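Local coordinates for epimerase domain-containing protein (Bacillus cereus HuA2-4, PDB 6ZLK), which interconverts UDP-glucuronic acid and UDP-galacturonic acid by epimerisation at C4 of the sugar, using bound NAD, at residues 220-231 / 290-298. Residues are numbered along the deposited sequence; the frame is centred on the assembly and turned at random.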
loop_
_atom_site.group_PDB
_atom_site.type_symbol
_atom_site.label_atom_id
_atom_site.label_comp_id
_atom_site.label_asym_id
_atom_site.label_seq_id
_atom_site.Cartn_x
_atom_site.Cartn_y
_atom_site.Cartn_z
ATOM N N ASP A 220 -3.124 -26.078 11.747
ATOM C CA ASP A 220 -1.815 -25.480 12.097
ATOM C C ASP A 220 -1.967 -23.965 12.168
ATOM O O ASP A 220 -1.518 -23.335 13.132
ATOM C CB ASP A 220 -0.730 -25.998 11.172
ATOM C CG ASP A 220 -0.267 -27.422 11.482
ATOM O OD1 ASP A 220 -0.195 -27.742 12.722
ATOM O OD2 ASP A 220 0.087 -28.169 10.529
ATOM N N CYS A 221 -2.502 -23.405 11.081
ATOM C CA CYS A 221 -2.789 -21.971 10.972
ATOM C C CYS A 221 -3.518 -21.496 12.245
ATOM O O CYS A 221 -3.149 -20.493 12.870
ATOM C CB CYS A 221 -3.628 -21.744 9.724
ATOM S SG CYS A 221 -4.285 -20.057 9.644
ATOM N N ILE A 222 -4.593 -22.163 12.628
ATOM C CA ILE A 222 -5.433 -21.722 13.759
ATOM C C ILE A 222 -4.653 -21.884 15.088
ATOM O O ILE A 222 -4.723 -20.950 15.901
ATOM C CB ILE A 222 -6.767 -22.479 13.761
ATOM C CG1 ILE A 222 -7.573 -22.127 12.515
ATOM C CG2 ILE A 222 -7.547 -22.273 15.061
ATOM C CD1 ILE A 222 -7.876 -20.674 12.318
ATOM N N ARG A 223 -3.857 -22.939 15.259
ATOM C CA ARG A 223 -3.029 -23.075 16.492
ATOM C C ARG A 223 -2.029 -21.921 16.578
ATOM O O ARG A 223 -1.904 -21.322 17.672
ATOM C CB ARG A 223 -2.264 -24.406 16.529
ATOM C CG ARG A 223 -3.149 -25.532 17.004
ATOM C CD ARG A 223 -2.368 -26.827 17.174
ATOM N NE ARG A 223 -2.044 -27.479 15.914
ATOM C CZ ARG A 223 -2.802 -28.408 15.327
ATOM N NH1 ARG A 223 -3.961 -28.787 15.872
ATOM N NH2 ARG A 223 -2.420 -28.943 14.180
ATOM N N GLY A 224 -1.407 -21.525 15.457
ATOM C CA GLY A 224 -0.514 -20.354 15.503
ATOM C C GLY A 224 -1.263 -19.082 15.827
ATOM O O GLY A 224 -0.791 -18.184 16.585
ATOM N N THR A 225 -2.450 -18.953 15.244
ATOM C CA THR A 225 -3.244 -17.732 15.381
ATOM C C THR A 225 -3.707 -17.575 16.843
ATOM O O THR A 225 -3.644 -16.441 17.381
ATOM C CB THR A 225 -4.358 -17.773 14.334
ATOM O OG1 THR A 225 -3.824 -17.880 13.010
ATOM C CG2 THR A 225 -5.258 -16.575 14.459
ATOM N N VAL A 226 -4.223 -18.633 17.458
ATOM C CA VAL A 226 -4.613 -18.625 18.878
ATOM C C VAL A 226 -3.361 -18.381 19.732
ATOM O O VAL A 226 -3.489 -17.663 20.702
ATOM C CB VAL A 226 -5.351 -19.930 19.196
ATOM C CG1 VAL A 226 -5.571 -20.070 20.675
ATOM C CG2 VAL A 226 -6.673 -19.965 18.443
ATOM N N ALA A 227 -2.217 -18.922 19.359
ATOM C CA ALA A 227 -0.979 -18.713 20.136
ATOM C C ALA A 227 -0.625 -17.222 20.157
ATOM O O ALA A 227 -0.048 -16.777 21.167
ATOM C CB ALA A 227 0.163 -19.523 19.622
ATOM N N ALA A 228 -0.923 -16.464 19.111
ATOM C CA ALA A 228 -0.684 -15.000 19.113
ATOM C C ALA A 228 -1.451 -14.326 20.256
ATOM O O ALA A 228 -0.975 -13.287 20.780
ATOM C CB ALA A 228 -1.026 -14.385 17.770
ATOM N N LEU A 229 -2.650 -14.782 20.586
ATOM C CA LEU A 229 -3.409 -14.267 21.717
ATOM C C LEU A 229 -2.799 -14.791 23.011
ATOM O O LEU A 229 -2.627 -13.955 23.945
ATOM C CB LEU A 229 -4.849 -14.729 21.570
ATOM C CG LEU A 229 -5.794 -14.344 22.697
ATOM C CD1 LEU A 229 -5.664 -12.862 23.001
ATOM C CD2 LEU A 229 -7.217 -14.700 22.334
ATOM N N GLU A 230 -2.484 -16.088 23.078
ATOM C CA GLU A 230 -2.201 -16.762 24.371
ATOM C C GLU A 230 -0.726 -16.773 24.772
ATOM O O GLU A 230 -0.451 -17.096 25.957
ATOM C CB GLU A 230 -2.699 -18.194 24.339
ATOM C CG GLU A 230 -4.185 -18.218 24.171
ATOM C CD GLU A 230 -4.844 -19.583 24.182
ATOM O OE1 GLU A 230 -4.156 -20.595 24.020
ATOM O OE2 GLU A 230 -6.100 -19.613 24.315
ATOM N N THR A 231 0.180 -16.362 23.909
ATOM C CA THR A 231 1.621 -16.439 24.253
ATOM C C THR A 231 1.879 -15.539 25.468
ATOM O O THR A 231 1.262 -14.439 25.583
ATOM C CB THR A 231 2.509 -16.022 23.074
ATOM O OG1 THR A 231 3.866 -16.145 23.526
ATOM C CG2 THR A 231 2.301 -14.600 22.623
ATOM N N LEU A 290 8.437 -16.966 19.379
ATOM C CA LEU A 290 7.449 -16.086 20.048
ATOM C C LEU A 290 6.163 -16.801 20.412
ATOM O O LEU A 290 5.576 -16.346 21.394
ATOM C CB LEU A 290 7.159 -14.891 19.165
ATOM C CG LEU A 290 8.350 -14.010 18.854
ATOM C CD1 LEU A 290 7.935 -12.917 17.920
ATOM C CD2 LEU A 290 8.949 -13.404 20.102
ATOM N N LEU A 291 5.789 -17.843 19.649
ATOM C CA LEU A 291 4.455 -18.474 19.786
ATOM C C LEU A 291 4.584 -19.947 20.155
ATOM O O LEU A 291 3.544 -20.555 20.349
ATOM C CB LEU A 291 3.652 -18.353 18.505
ATOM C CG LEU A 291 3.558 -16.959 17.904
ATOM C CD1 LEU A 291 2.756 -17.036 16.628
ATOM C CD2 LEU A 291 2.969 -15.955 18.893
ATOM N N GLN A 292 5.791 -20.506 20.224
ATOM C CA GLN A 292 5.972 -21.965 20.337
ATOM C C GLN A 292 5.202 -22.645 19.201
ATOM O O GLN A 292 4.734 -23.756 19.347
ATOM C CB GLN A 292 5.606 -22.451 21.741
ATOM C CG GLN A 292 6.554 -21.923 22.803
ATOM C CD GLN A 292 6.239 -22.624 24.102
ATOM O OE1 GLN A 292 5.313 -22.241 24.817
ATOM N NE2 GLN A 292 6.948 -23.711 24.369
ATOM N N TYR A 293 5.164 -22.005 18.035
ATOM C CA TYR A 293 4.507 -22.577 16.838
ATOM C C TYR A 293 5.345 -23.701 16.271
ATOM O O TYR A 293 6.547 -23.571 16.006
ATOM C CB TYR A 293 4.286 -21.472 15.808
ATOM C CG TYR A 293 3.602 -21.970 14.565
ATOM C CD1 TYR A 293 2.299 -22.435 14.643
ATOM C CD2 TYR A 293 4.237 -21.938 13.335
ATOM C CE1 TYR A 293 1.681 -22.944 13.520
ATOM C CE2 TYR A 293 3.607 -22.424 12.199
ATOM C CZ TYR A 293 2.308 -22.857 12.296
ATOM O OH TYR A 293 1.672 -23.302 11.169
ATOM N N SER A 294 4.686 -24.785 15.949
ATOM C CA SER A 294 5.326 -25.885 15.210
ATOM C C SER A 294 4.229 -26.591 14.439
ATOM O O SER A 294 3.332 -27.144 15.060
ATOM C CB SER A 294 6.050 -26.801 16.177
ATOM O OG SER A 294 6.481 -27.984 15.512
ATOM N N PRO A 295 4.209 -26.515 13.082
ATOM C CA PRO A 295 3.134 -27.160 12.329
ATOM C C PRO A 295 3.335 -28.663 12.437
ATOM O O PRO A 295 4.462 -29.104 12.361
ATOM C CB PRO A 295 3.278 -26.595 10.908
ATOM C CG PRO A 295 4.753 -26.277 10.809
ATOM C CD PRO A 295 5.171 -25.829 12.209
ATOM N N THR A 296 2.265 -29.400 12.666
ATOM C CA THR A 296 2.310 -30.863 12.909
ATOM C C THR A 296 1.552 -31.653 11.852
ATOM O O THR A 296 1.685 -32.893 11.831
ATOM C CB THR A 296 1.795 -31.162 14.320
ATOM O OG1 THR A 296 0.440 -30.726 14.413
ATOM C CG2 THR A 296 2.681 -30.495 15.344
ATOM N N VAL A 297 0.793 -31.023 10.959
ATOM C CA VAL A 297 -0.059 -31.844 10.068
ATOM C C VAL A 297 0.653 -32.036 8.727
ATOM O O VAL A 297 0.920 -31.029 8.046
ATOM C CB VAL A 297 -1.440 -31.203 9.888
ATOM C CG1 VAL A 297 -2.285 -32.011 8.916
ATOM C CG2 VAL A 297 -2.129 -31.028 11.231
ATOM N N SER A 298 0.884 -33.288 8.324
ATOM C CA SER A 298 1.519 -33.619 7.040
ATOM C C SER A 298 0.539 -33.329 5.912
ATOM O O SER A 298 -0.679 -33.344 6.122
ATOM C CB SER A 298 1.944 -35.082 6.968
ATOM O OG SER A 298 0.780 -35.897 6.991
HETATM O O HOH W 1 0.442 -26.316 15.057
HETATM O O HOH W 2 4.841 -19.253 23.718
#
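The chain at 290-298 runs antiparallel to helix 218-230, pairing Ala227 with Leu291, Gly224 with Tyr293 and Asp220 with Pro295, this last pair 5.2 Å apart from CA to CA. Asp220 fastens one end: its OD1 takes the backbone N of Thr296 (3.0 Å, N-H...O 169°), while OD2 offers its syn lone pair to the N of Val297. One turn along the helix, Arg223 bends at chi3 (-75°) and brings NH2 back to Asp220 OD1 in a 2.9 Å salt bridge, arriving on the opposite face of the carboxylate from Thr296 N. A water bonded to OD1, Arg223 NE and Ser294 O completes this network, which should fix the rotation of the carboxylate and probably keeps it ionised. In the Rossmann-type NAD domain of this epimerase/dehydratase family, helix 218-230 packs on strand 171-180 with its Cys221 side; the contact joins it to the chain linking helices 285-291 and 299-313. Gly224 leaves room for the Tyr293 ring, whose CD1 comes within 3.6 Å of Gly224 CA, while its CE1 edge meets the Asp220 carbonyl oxygen; the phenol OH goes on to Gly243 O. Leu291 sets CB against Ala227 CB (3.8 Å) and CD2 against Ala228 CA. Where the helix ends, Thr231, with OG1 anti to the backbone N (chi1 -180°), donates to Leu290 O at 2.7 Å.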